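Local coordinates for GAF (Saccharomyces cerevisiae, PDB 1F5M), which reduces the R-enantiomer of free methionine sulfoxide to methionine in a thioredoxin-linked reaction and helps protect yeast against oxidative stress, at residues Ala67-Thr72 / Gly146-Asp151; Lys108-Val113 / Ser131-Pro136. All blocks are in the same frame, centred on the assembly; numbering follows the deposited sequence.

Contact 1 (Ala67-Thr72 / Gly146-Asp151); sequences AGFYVT and GVIDID
The first torsions of F69 and I148 match: in each, the gamma carbon lies beside the backbone N and opposite the carbonyl carbon (chi1 about -55°). They are paired across the strands on one face, and their side chains run side by side, with F69 CE2 3.5 Å from I148 CG1. On the other face, D149 turns its carboxylate opposite its backbone N (chi1 -171°). This sets it alongside the Y70 ring, with D149 OD2 3.9 Å from Y70 CE1 and the ring and carboxylate planes 46° apart. A water bridges Y70 OH and D149 OD2 weakly; the stronger partner of the hydroxyl is the O of C91, disulfide-bonded to C125. Y70 CB packs on V147 CG2 at 3.8 Å.

The strands are antiparallel neighbours at the centre of the GAF-domain sheet. G68 and D149 exchange two backbone hydrogen bonds; D149 N to G68 O is 2.8 Å and nearly straight. Y70 and V147 form the next such pair, with Y70 N to V147 O longer at 3.2 Å. V71 and G146 come close, CA to CA 3.7 Å, where G146 has no side chain to interfere. F69 and A67 face helix 42-59, touching L46, A49 and I53.

Contact 2 (Lys108-Val113 / Ser131-Pro136); sequences KETQIV and SEIVVP
Four backbone hydrogen bonds join Q111 to V134 and V113 to E132. V113 N to E132 O is the shortest at 2.7 Å. Weaker CA-H...O contacts run beside them: T110 CA and I133 CA each sit 3.2 Å from a carbonyl oxygen, V134 O and Q111 O respectively.

Strand 111-113 is the edge strand of the antiparallel GAF sheet within this chain. Helix 99-107 ends just before K108, which has positive phi, and E109 and T110 lead on to strand 111-113.

Van der Waals packing is looser. I112 and I133 lie side by side, with I112 CG1 4.1 Å from I133 CD1. T110 runs alongside V135, its methyl CG2 3.8 Å from V135 CG2. The P136 ring crosses T110 at about a right angle and brings CD to 3.7 Å from T110 OG1. Its CG packs against the K108 backbone.

The polar side-chain groups also find partners beyond the strand pair. The Q111 chain bends at chi2 (-70°), which carries NE2 back to E109 O at 3.1 Å. NE2 approaches from above that carbonyl plane. Q111 OE1 bonds to Y119 OH, and T110 OG1 to E167 on helix 160-176. S131 OG is held by D154 O and G157 N.

Overall arrangement
Contact 1 is buried, and its centre lies about 5 Å from the centre of the chain. The centre of contact 2 lies about 10 Å from it; this contact is partly buried, with K108 and E109 exposed. Both belong to one sheet, and strands 131-138 and 144-152 are neighbours in it, so the four segments lie side by side in the order 67-72, 146-151, 131-136, 108-113. I148 N probably bonds to V135 O at 2.7 Å. Contact 1 pairs central strands and places an aromatic ring among aliphatic side chains next to helix 42-59. Contact 2 uses aliphatic groups, a proline and polar bonds to neighbouring helices and loops at the sheet edge. The acidic side chains of E132, D149 and D151 come together where the two contacts meet.

Contact 1 (Ala67-Thr72 / Gly146-Asp151)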
loop_
_atom_site.group_PDB
_atom_site.type_symbol
_atom_site.label_atom_id
_atom_site.label_comp_id
_atom_site.label_asym_id
_atom_site.label_seq_id
_atom_site.Cartn_x
_atom_site.Cartn_y
_atom_site.Cartn_z
ATOM N N ALA B 67 -4.063 -0.417 -7.845
ATOM C CA ALA B 67 -2.772 -0.123 -8.453
ATOM C C ALA B 67 -1.775 -0.627 -7.483
ATOM O O ALA B 67 -1.691 -0.126 -6.326
ATOM C CB ALA B 67 -2.586 1.399 -8.723
ATOM N N GLY B 68 -0.982 -1.594 -7.922
ATOM C CA GLY B 68 -0.031 -2.165 -6.996
ATOM C C GLY B 68 0.921 -3.162 -7.559
ATOM O O GLY B 68 1.131 -3.237 -8.787
ATOM N N PHE B 69 1.490 -3.963 -6.668
ATOM C CA PHE B 69 2.511 -4.940 -7.048
ATOM C C PHE B 69 2.411 -6.349 -6.450
ATOM O O PHE B 69 1.822 -6.543 -5.365
ATOM C CB PHE B 69 3.915 -4.460 -6.643
ATOM C CG PHE B 69 4.286 -3.084 -7.155
ATOM C CD1 PHE B 69 3.796 -1.923 -6.522
ATOM C CD2 PHE B 69 5.040 -2.958 -8.329
ATOM C CE1 PHE B 69 4.044 -0.652 -7.069
ATOM C CE2 PHE B 69 5.291 -1.671 -8.883
ATOM C CZ PHE B 69 4.786 -0.533 -8.253
ATOM N N TYR B 70 3.047 -7.303 -7.163
ATOM C CA TYR B 70 3.219 -8.693 -6.706
ATOM C C TYR B 70 4.715 -8.898 -6.897
ATOM O O TYR B 70 5.295 -8.298 -7.782
ATOM C CB TYR B 70 2.450 -9.701 -7.548
ATOM C CG TYR B 70 0.995 -9.785 -7.143
ATOM C CD1 TYR B 70 0.064 -8.847 -7.608
ATOM C CD2 TYR B 70 0.560 -10.758 -6.242
ATOM C CE1 TYR B 70 -1.242 -8.879 -7.188
ATOM C CE2 TYR B 70 -0.777 -10.794 -5.810
ATOM C CZ TYR B 70 -1.666 -9.857 -6.282
ATOM O OH TYR B 70 -3.003 -9.867 -5.856
ATOM N N VAL B 71 5.356 -9.738 -6.100
ATOM C CA VAL B 71 6.789 -9.895 -6.249
ATOM C C VAL B 71 7.033 -11.380 -6.184
ATOM O O VAL B 71 6.305 -12.112 -5.524
ATOM C CB VAL B 71 7.571 -9.184 -5.103
ATOM C CG1 VAL B 71 7.240 -7.659 -5.085
ATOM C CG2 VAL B 71 7.207 -9.833 -3.771
ATOM N N THR B 72 8.056 -11.822 -6.885
ATOM C CA THR B 72 8.348 -13.241 -6.946
ATOM C C THR B 72 8.802 -13.700 -5.575
ATOM O O THR B 72 9.672 -13.085 -4.957
ATOM C CB THR B 72 9.416 -13.521 -8.035
ATOM O OG1 THR B 72 8.939 -13.003 -9.284
ATOM C CG2 THR B 72 9.675 -15.033 -8.198
ATOM N N GLY B 146 8.879 -9.382 -10.247
ATOM C CA GLY B 146 7.507 -9.165 -9.820
ATOM C C GLY B 146 6.734 -8.487 -10.941
ATOM O O GLY B 146 7.217 -8.375 -12.074
ATOM N N VAL B 147 5.521 -8.027 -10.649
ATOM C CA VAL B 147 4.740 -7.351 -11.673
ATOM C C VAL B 147 4.095 -6.103 -11.120
ATOM O O VAL B 147 3.932 -5.948 -9.895
ATOM C CB VAL B 147 3.581 -8.219 -12.220
ATOM C CG1 VAL B 147 4.103 -9.533 -12.809
ATOM C CG2 VAL B 147 2.585 -8.499 -11.103
ATOM N N ILE B 148 3.786 -5.190 -12.032
ATOM C CA ILE B 148 3.075 -3.965 -11.722
ATOM C C ILE B 148 1.683 -4.292 -12.246
ATOM O O ILE B 148 1.527 -4.683 -13.413
ATOM C CB ILE B 148 3.624 -2.768 -12.494
ATOM C CG1 ILE B 148 5.131 -2.616 -12.254
ATOM C CG2 ILE B 148 2.890 -1.529 -12.067
ATOM C CD1 ILE B 148 5.734 -1.388 -12.946
ATOM N N ASP B 149 0.683 -4.124 -11.384
ATOM C CA ASP B 149 -0.695 -4.484 -11.708
ATOM C C ASP B 149 -1.700 -3.342 -11.472
ATOM O O ASP B 149 -1.801 -2.756 -10.338
ATOM C CB ASP B 149 -1.062 -5.718 -10.832
ATOM C CG ASP B 149 -2.411 -6.375 -11.186
ATOM O OD1 ASP B 149 -3.014 -6.085 -12.242
ATOM O OD2 ASP B 149 -2.862 -7.249 -10.400
ATOM N N ILE B 150 -2.413 -2.976 -12.518
ATOM C CA ILE B 150 -3.461 -1.943 -12.373
ATOM C C ILE B 150 -4.815 -2.465 -12.814
ATOM O O ILE B 150 -4.930 -3.008 -13.950
ATOM C CB ILE B 150 -3.130 -0.704 -13.214
ATOM C CG1 ILE B 150 -1.681 -0.283 -12.969
ATOM C CG2 ILE B 150 -4.077 0.431 -12.882
ATOM C CD1 ILE B 150 -1.282 1.047 -13.700
ATOM N N ASP B 151 -5.859 -2.292 -11.985
ATOM C CA ASP B 151 -7.217 -2.771 -12.361
ATOM C C ASP B 151 -8.076 -1.533 -12.666
ATOM O O ASP B 151 -7.901 -0.486 -12.030
ATOM C CB ASP B 151 -7.960 -3.502 -11.229
ATOM C CG ASP B 151 -7.412 -4.867 -10.925
ATOM O OD1 ASP B 151 -6.337 -5.211 -11.422
ATOM O OD2 ASP B 151 -8.054 -5.604 -10.136
HETATM O O HOH W 1 -3.939 -9.939 -8.739
#

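Contact 2 (Lys108-Val113 / Ser131-Pro136)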
loop_
_atom_site.group_PDB
_atom_site.type_symbol
_atom_site.label_atom_id
_atom_site.label_comp_id
_atom_site.label_asym_id
_atom_site.label_seq_id
_atom_site.Cartn_x
_atom_site.Cartn_y
_atom_site.Cartn_z
ATOM N N LYS B 108 6.867 -13.077 -19.442
ATOM C CA LYS B 108 7.690 -11.876 -19.330
ATOM C C LYS B 108 7.228 -10.793 -20.297
ATOM O O LYS B 108 8.009 -9.939 -20.730
ATOM C CB LYS B 108 9.161 -12.182 -19.549
ATOM C CG LYS B 108 9.656 -13.250 -18.610
ATOM C CD LYS B 108 11.168 -13.459 -18.788
ATOM C CE LYS B 108 11.648 -14.738 -18.146
ATOM N NZ LYS B 108 13.121 -14.816 -18.468
ATOM N N GLU B 109 5.944 -10.804 -20.615
ATOM C CA GLU B 109 5.416 -9.809 -21.533
ATOM C C GLU B 109 4.234 -9.090 -20.889
ATOM O O GLU B 109 3.422 -9.711 -20.234
ATOM C CB GLU B 109 4.895 -10.473 -22.818
ATOM C CG GLU B 109 5.939 -11.053 -23.715
ATOM C CD GLU B 109 6.845 -9.995 -24.287
ATOM O OE1 GLU B 109 6.355 -8.882 -24.626
ATOM O OE2 GLU B 109 8.050 -10.285 -24.415
ATOM N N THR B 110 4.139 -7.786 -21.127
ATOM C CA THR B 110 3.039 -6.960 -20.631
ATOM C C THR B 110 1.724 -7.497 -21.167
ATOM O O THR B 110 1.581 -7.869 -22.354
ATOM C CB THR B 110 3.232 -5.505 -21.068
ATOM O OG1 THR B 110 4.367 -4.988 -20.373
ATOM C CG2 THR B 110 1.955 -4.591 -20.789
ATOM N N GLN B 111 0.758 -7.563 -20.277
ATOM C CA GLN B 111 -0.552 -8.005 -20.653
ATOM C C GLN B 111 -1.457 -6.786 -20.600
ATOM O O GLN B 111 -1.513 -6.084 -19.579
ATOM C CB GLN B 111 -1.021 -9.082 -19.664
ATOM C CG GLN B 111 -0.054 -10.294 -19.576
ATOM C CD GLN B 111 -0.065 -11.148 -20.862
ATOM O OE1 GLN B 111 -1.099 -11.663 -21.250
ATOM N NE2 GLN B 111 1.102 -11.307 -21.502
ATOM N N ILE B 112 -2.132 -6.482 -21.700
ATOM C CA ILE B 112 -3.096 -5.353 -21.724
ATOM C C ILE B 112 -4.460 -5.977 -21.999
ATOM O O ILE B 112 -4.765 -6.437 -23.153
ATOM C CB ILE B 112 -2.776 -4.333 -22.815
ATOM C CG1 ILE B 112 -1.333 -3.864 -22.681
ATOM C CG2 ILE B 112 -3.746 -3.132 -22.708
ATOM C CD1 ILE B 112 -0.948 -2.742 -23.663
ATOM N N VAL B 113 -5.286 -6.020 -20.965
ATOM C CA VAL B 113 -6.579 -6.703 -21.076
ATOM C C VAL B 113 -7.800 -5.791 -21.089
ATOM O O VAL B 113 -8.119 -5.128 -20.086
ATOM C CB VAL B 113 -6.679 -7.742 -19.941
ATOM C CG1 VAL B 113 -7.970 -8.554 -20.059
ATOM C CG2 VAL B 113 -5.432 -8.664 -19.984
ATOM N N SER B 131 -11.199 -4.244 -16.719
ATOM C CA SER B 131 -10.033 -4.252 -17.592
ATOM C C SER B 131 -8.837 -4.173 -16.717
ATOM O O SER B 131 -8.960 -3.774 -15.558
ATOM C CB SER B 131 -10.047 -3.130 -18.655
ATOM O OG SER B 131 -10.125 -1.835 -18.128
ATOM N N GLU B 132 -7.677 -4.558 -17.261
ATOM C CA GLU B 132 -6.449 -4.655 -16.479
ATOM C C GLU B 132 -5.171 -4.599 -17.337
ATOM O O GLU B 132 -5.161 -4.945 -18.535
ATOM C CB GLU B 132 -6.496 -5.997 -15.683
ATOM C CG GLU B 132 -5.389 -6.218 -14.629
ATOM C CD GLU B 132 -5.561 -7.499 -13.736
ATOM O OE1 GLU B 132 -4.649 -7.814 -12.928
ATOM O OE2 GLU B 132 -6.599 -8.200 -13.813
ATOM N N ILE B 133 -4.097 -4.112 -16.731
ATOM C CA ILE B 133 -2.793 -4.062 -17.388
ATOM C C ILE B 133 -1.754 -4.548 -16.397
ATOM O O ILE B 133 -1.728 -4.123 -15.205
ATOM C CB ILE B 133 -2.437 -2.646 -17.908
ATOM C CG1 ILE B 133 -1.084 -2.673 -18.634
ATOM C CG2 ILE B 133 -2.387 -1.659 -16.736
ATOM C CD1 ILE B 133 -0.785 -1.444 -19.475
ATOM N N VAL B 134 -0.915 -5.471 -16.851
ATOM C CA VAL B 134 0.132 -6.018 -15.978
ATOM C C VAL B 134 1.450 -5.972 -16.692
ATOM O O VAL B 134 1.596 -6.472 -17.815
ATOM C CB VAL B 134 -0.125 -7.471 -15.547
ATOM C CG1 VAL B 134 0.944 -7.901 -14.543
ATOM C CG2 VAL B 134 -1.490 -7.586 -14.936
ATOM N N VAL B 135 2.399 -5.313 -16.041
ATOM C CA VAL B 135 3.734 -5.130 -16.579
ATOM C C VAL B 135 4.774 -5.849 -15.710
ATOM O O VAL B 135 4.930 -5.564 -14.481
ATOM C CB VAL B 135 4.062 -3.621 -16.664
ATOM C CG1 VAL B 135 5.475 -3.377 -17.194
ATOM C CG2 VAL B 135 3.030 -2.914 -17.513
ATOM N N PRO B 136 5.509 -6.796 -16.306
ATOM C CA PRO B 136 6.522 -7.508 -15.498
ATOM C C PRO B 136 7.816 -6.717 -15.237
ATOM O O PRO B 136 8.306 -5.981 -16.095
ATOM C CB PRO B 136 6.767 -8.774 -16.304
ATOM C CG PRO B 136 6.673 -8.283 -17.689
ATOM C CD PRO B 136 5.489 -7.299 -17.692
#